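Local atomic coordinates of biotin transporter BioY (Lactococcus lactis subsp. cremoris, PDB entry 4DVE), a protein that binds biotin within the membrane as the substrate-binding S component and probably delivers it to an energy-coupling factor ABC transporter for uptake. Residues A24-F29 with G60-K65; A73-A78 with I104-T109; A28-L33 with I69-F74. All blocks are in the same frame, centred on the assembly; numbering follows the deposited sequence.

All three contacts use helix 52-80. Contacts 1 and 3 join it to helix 13-33, with centres about 8 Å apart; contact 2 joins it to helix 100-119, its centre about 8 Å from that of contact 3 and about 12 Å from that of contact 1. A probable hydrogen bond of 2.7 Å between Thr27 OG1 and Ser70 O links contacts 1 and 3, which also share the detergent of chain E. Phe74 belongs to both contacts 2 and 3: helix 13-33 packs on its ring face, while its edge reaches Trp106. Trp106 leads to the substrate, its side chain about 4 Å from bound biotin at the nearest atoms; Phe74 stays about 7 Å away.

Contact 1. Residues A24-F29 with G60-K65; sequences AFMTAF and GLLGPK. With BNG (nonyl beta-D-glucopyranoside), chain E; BNG (nonyl beta-D-glucopyranoside), chain F.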
# COMPACT_ATOMS: atom_id res chain seq x y z
N ALA A 24 5.38 1.32 13.89
CA ALA A 24 5.08 2.74 14.08
C ALA A 24 5.74 3.56 12.99
O ALA A 24 5.10 4.43 12.41
CB ALA A 24 5.48 3.22 15.47
N PHE A 25 7.01 3.26 12.66
CA PHE A 25 7.68 3.96 11.56
C PHE A 25 6.96 3.83 10.20
O PHE A 25 6.87 4.80 9.44
CB PHE A 25 9.14 3.52 11.41
CG PHE A 25 9.84 4.19 10.27
CD1 PHE A 25 10.51 5.39 10.46
CD2 PHE A 25 9.77 3.66 8.98
CE1 PHE A 25 11.13 6.04 9.39
CE2 PHE A 25 10.38 4.31 7.91
CZ PHE A 25 11.07 5.49 8.12
N MSE A 26 6.47 2.64 9.91
CA MSE A 26 5.81 2.34 8.64
C MSE A 26 4.53 3.13 8.53
O MSE A 26 4.29 3.73 7.49
CB MSE A 26 5.61 0.81 8.53
CG MSE A 26 5.14 0.33 7.17
SE MSE A 26 6.56 0.58 5.81
CE MSE A 26 5.64 2.04 4.89
N THR A 27 3.73 3.15 9.61
CA THR A 27 2.52 3.97 9.70
C THR A 27 2.83 5.46 9.52
O THR A 27 2.20 6.14 8.71
CB THR A 27 1.81 3.74 11.05
OG1 THR A 27 1.45 2.36 11.21
CG2 THR A 27 0.57 4.65 11.19
N ALA A 28 3.85 5.94 10.21
CA ALA A 28 4.28 7.34 10.09
C ALA A 28 4.76 7.66 8.66
O ALA A 28 4.46 8.75 8.14
CB ALA A 28 5.39 7.65 11.10
N PHE A 29 5.48 6.71 8.04
CA PHE A 29 6.01 6.89 6.68
C PHE A 29 4.89 7.05 5.65
O PHE A 29 4.93 7.92 4.76
CB PHE A 29 6.93 5.72 6.31
CG PHE A 29 7.62 5.89 5.01
CD1 PHE A 29 8.68 6.76 4.88
CD2 PHE A 29 7.19 5.21 3.89
CE1 PHE A 29 9.32 6.93 3.67
CE2 PHE A 29 7.82 5.37 2.67
CZ PHE A 29 8.88 6.24 2.55
N GLY A 60 6.25 -6.17 2.47
CA GLY A 60 7.58 -6.65 2.12
C GLY A 60 8.60 -6.43 3.23
O GLY A 60 9.67 -7.07 3.22
N LEU A 61 8.30 -5.51 4.14
CA LEU A 61 9.17 -5.27 5.30
C LEU A 61 8.74 -6.02 6.53
O LEU A 61 9.56 -6.64 7.19
CB LEU A 61 9.28 -3.78 5.62
CG LEU A 61 10.14 -2.99 4.63
CD1 LEU A 61 10.02 -1.47 4.84
CD2 LEU A 61 11.58 -3.50 4.69
N LEU A 62 7.45 -5.97 6.84
CA LEU A 62 6.96 -6.43 8.11
C LEU A 62 6.14 -7.68 8.00
O LEU A 62 5.60 -8.16 9.00
CB LEU A 62 6.15 -5.30 8.77
CG LEU A 62 7.01 -4.08 9.17
CD1 LEU A 62 6.18 -2.98 9.81
CD2 LEU A 62 8.19 -4.47 10.07
N GLY A 63 5.98 -8.19 6.77
CA GLY A 63 5.26 -9.44 6.55
C GLY A 63 3.76 -9.29 6.63
O GLY A 63 3.25 -8.16 6.78
N PRO A 64 3.04 -10.42 6.49
CA PRO A 64 1.59 -10.31 6.29
C PRO A 64 0.81 -9.91 7.53
O PRO A 64 -0.32 -9.42 7.39
CB PRO A 64 1.20 -11.72 5.83
CG PRO A 64 2.26 -12.61 6.46
CD PRO A 64 3.52 -11.80 6.36
N LYS A 65 1.37 -10.09 8.72
CA LYS A 65 0.68 -9.70 9.96
C LYS A 65 0.93 -8.23 10.32
O LYS A 65 0.01 -7.39 10.29
CB LYS A 65 1.08 -10.62 11.12
CG LYS A 65 0.42 -10.27 12.46
CD LYS A 65 0.74 -11.30 13.55
CE LYS A 65 -0.12 -11.00 14.77
NZ LYS A 65 0.15 -11.83 15.98
C1 BNG E . 1.05 2.51 15.41
C2 BNG E . 1.59 1.18 14.89
C3 BNG E . 1.09 0.02 15.73
C4 BNG E . 1.29 0.29 17.22
C5 BNG E . 0.77 1.66 17.60
C6 BNG E . 1.04 1.96 19.07
C1' BNG E . 1.22 4.85 15.18
C2' BNG E . 2.21 5.91 14.72
C3' BNG E . 1.50 7.21 14.36
C4' BNG E . 2.45 8.19 13.69
C5' BNG E . 1.75 9.52 13.42
C6' BNG E . 2.61 10.41 12.53
C7' BNG E . 2.08 11.84 12.50
C8' BNG E . 2.77 12.67 11.43
C9' BNG E . 4.28 12.61 11.59
O1 BNG E . 1.62 3.58 14.67
O2 BNG E . 1.18 1.00 13.53
O3 BNG E . 1.79 -1.18 15.36
O4 BNG E . 0.61 -0.71 17.98
O5 BNG E . 1.40 2.65 16.79
O6 BNG E . 0.94 3.37 19.30
C1 BNG F . -1.17 -14.66 8.53
C2 BNG F . 0.25 -15.20 8.56
C3 BNG F . 0.52 -16.08 7.35
C4 BNG F . -0.58 -17.12 7.17
C5 BNG F . -1.96 -16.46 7.23
C6 BNG F . -3.06 -17.51 7.13
C1' BNG F . -2.62 -13.15 9.63
C2' BNG F . -2.31 -11.68 9.90
C3' BNG F . -3.49 -10.99 10.57
C4' BNG F . -3.68 -9.58 10.03
C5' BNG F . -4.03 -8.60 11.15
C6' BNG F . -5.20 -7.70 10.75
C7' BNG F . -5.00 -6.29 11.28
C8' BNG F . -6.24 -5.44 11.04
C9' BNG F . -6.00 -4.00 11.44
O1 BNG F . -1.42 -13.91 9.72
O2 BNG F . 1.18 -14.10 8.56
O3 BNG F . 1.78 -16.75 7.51
O4 BNG F . -0.42 -17.78 5.91
O5 BNG F . -2.09 -15.74 8.46
O6 BNG F . -3.96 -17.36 8.24
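Met26, a selenomethionine on helix 13-33, meets two successive leucines of helix 52-80 with different parts of its chain. Its CB rests on Leu62 CD1 at 4.0 Å, and its SE reaches Leu61 CD1 at 4.1 Å. The chain leaves with CG opposite the backbone N (chi1 -171°) and then bends at the next two torsions, which brings selenium onto the Leu61 methyl with the two side chains crossing at about a right angle. Each leucine offers its CD1 branch. Leu62 also packs on Tyr22 and Ser23 of helix 13-33, whereas Leu61 also packs on Val184 and Leu187 of helix 170-189. Thr27, next along the chain, serves a bound nonyl glucoside instead of the leucines. Its OG1, beside the backbone N at chi1 -59°, accepts a hydrogen bond of 2.7 Å from O2 of the chain E detergent, with the carbonyls of Ser70 and Ser23 both within reach of its single proton. A valine in place of Thr27 would probably leave the sugar O2 and the Ser70 carbonyl without their common hydroxyl partner, cutting a polar tie between the two helices. The same detergent runs past Ala24, whose CA is 3.6 Å from its O1, and past Ala28, whose CB is 4.0 Å from its C4'. These two alanines have the Ala-x-x-x-Ala spacing found on the first helix of S components, consistent with a surface for docking to the transporter module. Between the two segments themselves the chemistry is wholly apolar: a thioether-type chain, its selenium standing in for the methionine sulfur, against leucine methyls, burying just 108 Å², so the attraction is dispersive and largely without direction, and the directional bonding is left to the Thr27 hydroxyl.

Contact 2. Residues A73-A78 with I104-T109; sequences AFLALA and IAWLFT
Phe74 and Trp106 make the aromatic part of this contact, in which Phe74 CE2 meets the CE3-CZ3 side of the indole. Phe74 CE2 lies 3.9 Å from Trp106 CZ3 and almost as near its CE3. The indole atom CZ3 sits at the edge of the phenyl ring, in its plane, and the rings meet there and not as a stack; the two side chains cross obliquely. A mixed aliphatic-aromatic touch comes next to it: Leu75 CD2 approaches Trp106 CE3 at 4.3 Å, at the rim of the indole and near its plane. The same six-membered part of the indole is thus met by both Phe74 and Leu75. The purely aliphatic part is formed by the other branch of Leu75. Its CD1 lies against Leu107 CB at 3.7 Å and is 4.1 Å from Leu107 CD1. Leu107 has its CG opposite the backbone N (chi1 -176°), and Leu75 CD1 meets the root of that side chain as well as its methyl. The two helical segments run nearly antiparallel, at 157°; their axes approach to 10.6 Å, and 170 Å² is buried between them. Trp106 belongs to the biotin pocket and touches the ligand, so Phe74 and Leu75 pack as a second shell against a first-shell tryptophan. Further round, Trp106 rests on Asn52 and Ile55 of helix 52-80 and on Val143 of helix 128-155, while Phe74 is backed by Ile30 and Ile31 of helix 13-33 and by Val84 and Leu85 of a loop.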
# COMPACT_ATOMS: atom_id res chain seq x y z
N ALA A 73 -3.51 0.69 11.04
CA ALA A 73 -3.44 1.78 11.98
C ALA A 73 -3.57 3.11 11.25
O ALA A 73 -4.22 4.04 11.75
CB ALA A 73 -2.15 1.71 12.81
N PHE A 74 -2.90 3.22 10.11
CA PHE A 74 -2.98 4.40 9.26
C PHE A 74 -4.45 4.65 8.84
O PHE A 74 -4.98 5.76 8.95
CB PHE A 74 -2.07 4.21 8.02
CG PHE A 74 -2.44 5.06 6.84
CD1 PHE A 74 -2.29 6.44 6.88
CD2 PHE A 74 -2.95 4.49 5.68
CE1 PHE A 74 -2.67 7.24 5.79
CE2 PHE A 74 -3.30 5.28 4.59
CZ PHE A 74 -3.17 6.65 4.65
N LEU A 75 -5.10 3.60 8.34
CA LEU A 75 -6.47 3.71 7.87
C LEU A 75 -7.43 4.06 9.01
O LEU A 75 -8.34 4.88 8.83
CB LEU A 75 -6.90 2.41 7.17
CG LEU A 75 -6.19 2.08 5.87
CD1 LEU A 75 -6.59 0.68 5.35
CD2 LEU A 75 -6.50 3.14 4.84
N ALA A 76 -7.21 3.44 10.17
CA ALA A 76 -8.00 3.73 11.36
C ALA A 76 -7.90 5.23 11.74
O ALA A 76 -8.91 5.87 12.08
CB ALA A 76 -7.56 2.84 12.53
N LEU A 77 -6.69 5.78 11.65
CA LEU A 77 -6.50 7.21 11.91
C LEU A 77 -7.33 8.06 10.94
O LEU A 77 -7.95 9.04 11.34
CB LEU A 77 -5.01 7.57 11.85
CG LEU A 77 -4.13 7.13 13.03
CD1 LEU A 77 -2.71 7.61 12.85
CD2 LEU A 77 -4.65 7.65 14.38
N ALA A 78 -7.36 7.66 9.68
CA ALA A 78 -8.18 8.37 8.68
C ALA A 78 -9.66 8.22 9.02
O ALA A 78 -10.41 9.20 8.98
CB ALA A 78 -7.87 7.86 7.27
N ILE A 104 -9.83 0.71 0.57
CA ILE A 104 -10.22 -0.56 1.13
C ILE A 104 -9.27 -1.64 0.63
O ILE A 104 -8.86 -2.49 1.40
CB ILE A 104 -11.68 -0.91 0.78
CG1 ILE A 104 -12.62 0.09 1.46
CG2 ILE A 104 -12.02 -2.32 1.23
CD1 ILE A 104 -14.06 0.05 0.94
N ALA A 105 -8.91 -1.59 -0.66
CA ALA A 105 -7.95 -2.53 -1.21
C ALA A 105 -6.60 -2.42 -0.48
O ALA A 105 -5.91 -3.45 -0.28
CB ALA A 105 -7.77 -2.34 -2.73
N TRP A 106 -6.23 -1.21 -0.06
CA TRP A 106 -4.96 -1.00 0.67
C TRP A 106 -4.85 -1.82 1.94
O TRP A 106 -3.79 -2.29 2.26
CB TRP A 106 -4.74 0.44 1.03
CG TRP A 106 -4.47 1.40 -0.08
CD1 TRP A 106 -4.24 1.13 -1.44
CD2 TRP A 106 -4.41 2.85 0.04
NE1 TRP A 106 -4.04 2.28 -2.13
CE2 TRP A 106 -4.13 3.36 -1.29
CE3 TRP A 106 -4.53 3.74 1.09
CZ2 TRP A 106 -3.99 4.73 -1.54
CZ3 TRP A 106 -4.36 5.10 0.84
CH2 TRP A 106 -4.12 5.58 -0.45
N LEU A 107 -5.95 -1.99 2.67
CA LEU A 107 -5.97 -2.84 3.84
C LEU A 107 -5.53 -4.28 3.56
O LEU A 107 -4.91 -4.88 4.42
CB LEU A 107 -7.35 -2.85 4.49
CG LEU A 107 -7.43 -3.64 5.81
CD1 LEU A 107 -6.46 -3.08 6.87
CD2 LEU A 107 -8.87 -3.64 6.30
N PHE A 108 -5.81 -4.82 2.37
CA PHE A 108 -5.47 -6.21 2.05
C PHE A 108 -4.13 -6.39 1.37
O PHE A 108 -3.59 -7.49 1.35
CB PHE A 108 -6.57 -6.80 1.15
CG PHE A 108 -7.87 -6.88 1.83
CD1 PHE A 108 -8.18 -7.98 2.63
CD2 PHE A 108 -8.78 -5.84 1.74
CE1 PHE A 108 -9.39 -8.04 3.29
CE2 PHE A 108 -10.00 -5.90 2.40
CZ PHE A 108 -10.30 -6.99 3.18
N THR A 109 -3.61 -5.32 0.78
CA THR A 109 -2.37 -5.35 0.02
C THR A 109 -1.17 -5.91 0.81
O THR A 109 -0.48 -6.78 0.29
CB THR A 109 -2.07 -3.95 -0.56
OG1 THR A 109 -3.09 -3.64 -1.51
CG2 THR A 109 -0.68 -3.83 -1.21

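Contact 3. Residues A28-L33 with I69-F74; sequences AFIIIL and ISVGAF. With BNG (nonyl beta-D-glucopyranoside), chain E.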
# COMPACT_ATOMS: atom_id res chain seq x y z
N ALA A 28 3.85 5.94 10.21
CA ALA A 28 4.28 7.34 10.09
C ALA A 28 4.76 7.66 8.66
O ALA A 28 4.46 8.75 8.14
CB ALA A 28 5.39 7.65 11.10
N PHE A 29 5.48 6.71 8.04
CA PHE A 29 6.01 6.89 6.68
C PHE A 29 4.89 7.05 5.65
O PHE A 29 4.93 7.92 4.76
CB PHE A 29 6.93 5.72 6.31
CG PHE A 29 7.62 5.89 5.01
CD1 PHE A 29 8.68 6.76 4.88
CD2 PHE A 29 7.19 5.21 3.89
CE1 PHE A 29 9.32 6.93 3.67
CE2 PHE A 29 7.82 5.37 2.67
CZ PHE A 29 8.88 6.24 2.55
N ILE A 30 3.87 6.21 5.78
CA ILE A 30 2.71 6.29 4.92
C ILE A 30 2.02 7.65 5.05
O ILE A 30 1.61 8.29 4.03
CB ILE A 30 1.73 5.14 5.22
CG1 ILE A 30 2.34 3.77 4.87
CG2 ILE A 30 0.43 5.37 4.44
CD1 ILE A 30 1.66 2.59 5.57
N ILE A 31 1.91 8.12 6.29
CA ILE A 31 1.35 9.45 6.59
C ILE A 31 2.19 10.56 5.97
O ILE A 31 1.65 11.46 5.32
CB ILE A 31 1.18 9.67 8.12
CG1 ILE A 31 0.12 8.72 8.70
CG2 ILE A 31 0.81 11.14 8.42
CD1 ILE A 31 0.05 8.67 10.21
N ILE A 32 3.51 10.50 6.13
CA ILE A 32 4.43 11.51 5.55
C ILE A 32 4.29 11.60 4.01
O ILE A 32 4.27 12.68 3.45
CB ILE A 32 5.90 11.24 5.98
CG1 ILE A 32 6.07 11.56 7.48
CG2 ILE A 32 6.90 12.07 5.17
CD1 ILE A 32 7.32 10.97 8.11
N LEU A 33 4.16 10.46 3.33
CA LEU A 33 3.93 10.44 1.88
C LEU A 33 2.66 11.20 1.47
O LEU A 33 2.61 11.80 0.40
CB LEU A 33 3.89 9.01 1.34
CG LEU A 33 5.19 8.17 1.42
CD1 LEU A 33 4.88 6.75 0.94
CD2 LEU A 33 6.34 8.77 0.64
N ILE A 69 -1.11 -4.63 10.12
CA ILE A 69 -1.38 -3.84 11.30
C ILE A 69 -0.94 -2.39 11.06
O ILE A 69 -1.67 -1.48 11.40
CB ILE A 69 -0.71 -4.46 12.54
CG1 ILE A 69 -1.43 -5.78 12.90
CG2 ILE A 69 -0.72 -3.51 13.75
CD1 ILE A 69 -0.76 -6.54 14.03
N SER A 70 0.25 -2.20 10.50
CA SER A 70 0.75 -0.84 10.22
C SER A 70 -0.18 -0.03 9.32
O SER A 70 -0.38 1.17 9.56
CB SER A 70 2.12 -0.89 9.53
OG SER A 70 3.11 -1.07 10.47
N VAL A 71 -0.64 -0.66 8.23
CA VAL A 71 -1.58 -0.03 7.27
C VAL A 71 -2.94 0.18 7.93
O VAL A 71 -3.58 1.22 7.76
CB VAL A 71 -1.69 -0.85 5.94
CG1 VAL A 71 -2.85 -0.36 5.06
CG2 VAL A 71 -0.36 -0.79 5.19
N GLY A 72 -3.35 -0.81 8.70
CA GLY A 72 -4.60 -0.74 9.44
C GLY A 72 -4.63 0.45 10.37
O GLY A 72 -5.64 1.14 10.45
N ALA A 73 -3.51 0.69 11.04
CA ALA A 73 -3.44 1.78 11.98
C ALA A 73 -3.57 3.11 11.25
O ALA A 73 -4.22 4.04 11.75
CB ALA A 73 -2.15 1.71 12.81
N PHE A 74 -2.90 3.22 10.11
CA PHE A 74 -2.98 4.40 9.26
C PHE A 74 -4.45 4.65 8.84
O PHE A 74 -4.98 5.76 8.95
CB PHE A 74 -2.07 4.21 8.02
CG PHE A 74 -2.44 5.06 6.84
CD1 PHE A 74 -2.29 6.44 6.88
CD2 PHE A 74 -2.95 4.49 5.68
CE1 PHE A 74 -2.67 7.24 5.79
CE2 PHE A 74 -3.30 5.28 4.59
CZ PHE A 74 -3.17 6.65 4.65
C1 BNG E . 1.05 2.51 15.41
C2 BNG E . 1.59 1.18 14.89
C3 BNG E . 1.09 0.02 15.73
C4 BNG E . 1.29 0.29 17.22
C5 BNG E . 0.77 1.66 17.60
C6 BNG E . 1.04 1.96 19.07
C1' BNG E . 1.22 4.85 15.18
C2' BNG E . 2.21 5.91 14.72
C3' BNG E . 1.50 7.21 14.36
C4' BNG E . 2.45 8.19 13.69
C5' BNG E . 1.75 9.52 13.42
C6' BNG E . 2.61 10.41 12.53
C7' BNG E . 2.08 11.84 12.50
C8' BNG E . 2.77 12.67 11.43
C9' BNG E . 4.28 12.61 11.59
O1 BNG E . 1.62 3.58 14.67
O2 BNG E . 1.18 1.00 13.53
O3 BNG E . 1.79 -1.18 15.36
O4 BNG E . 0.61 -0.71 17.98
O5 BNG E . 1.40 2.65 16.79
O6 BNG E . 0.94 3.37 19.30
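Ile30 sends both of its branches from helix 13-33 onto helix 52-80, one to Phe74 and one to Val71. At CB the chain forks. CG2, opposite the backbone N, goes straight over the Phe74 ring: it stands 3.5 Å from the ring centroid and only 3° off the ring normal, a centred CH-pi contact. All six ring carbons are therefore at nearly equal range of this methyl, with CD2 at 3.7 Å. The other branch leaves through CG1, beside the backbone N, and runs on extended (chi2 160°) to CD1, the tip, which meets Val71 CG2 at 4.0 Å where the two side chains cross at about a right angle. These residues belong to the helical membrane bundle of an ECF S component, in which the segments 28-33 and 69-74 cross at -48° and their axes approach to 9.7 Å. Their shared surface amounts to 202 Å². The Phe74 ring is approached a second way by Ile31, whose CG1 lies 3.8 Å from Phe74 CD1 at the ring edge, near its plane, as the two side chains slide past each other in opposite directions. Methyl above and methylene beside probably limit how the ring can turn. Val71 packs in addition on Ile55 and Ala58 of its own helix and on Pro110 of helix 100-119. Beyond the phenyl edge, Ile31 CD1 touches C5' of the chain E nonyl glucoside at 3.7 Å, and its CG2 lies near C8', so the alkyl tail follows this isoleucine. The sugar end sits by both helices, with its O2 3.5 Å from Ala73 CB.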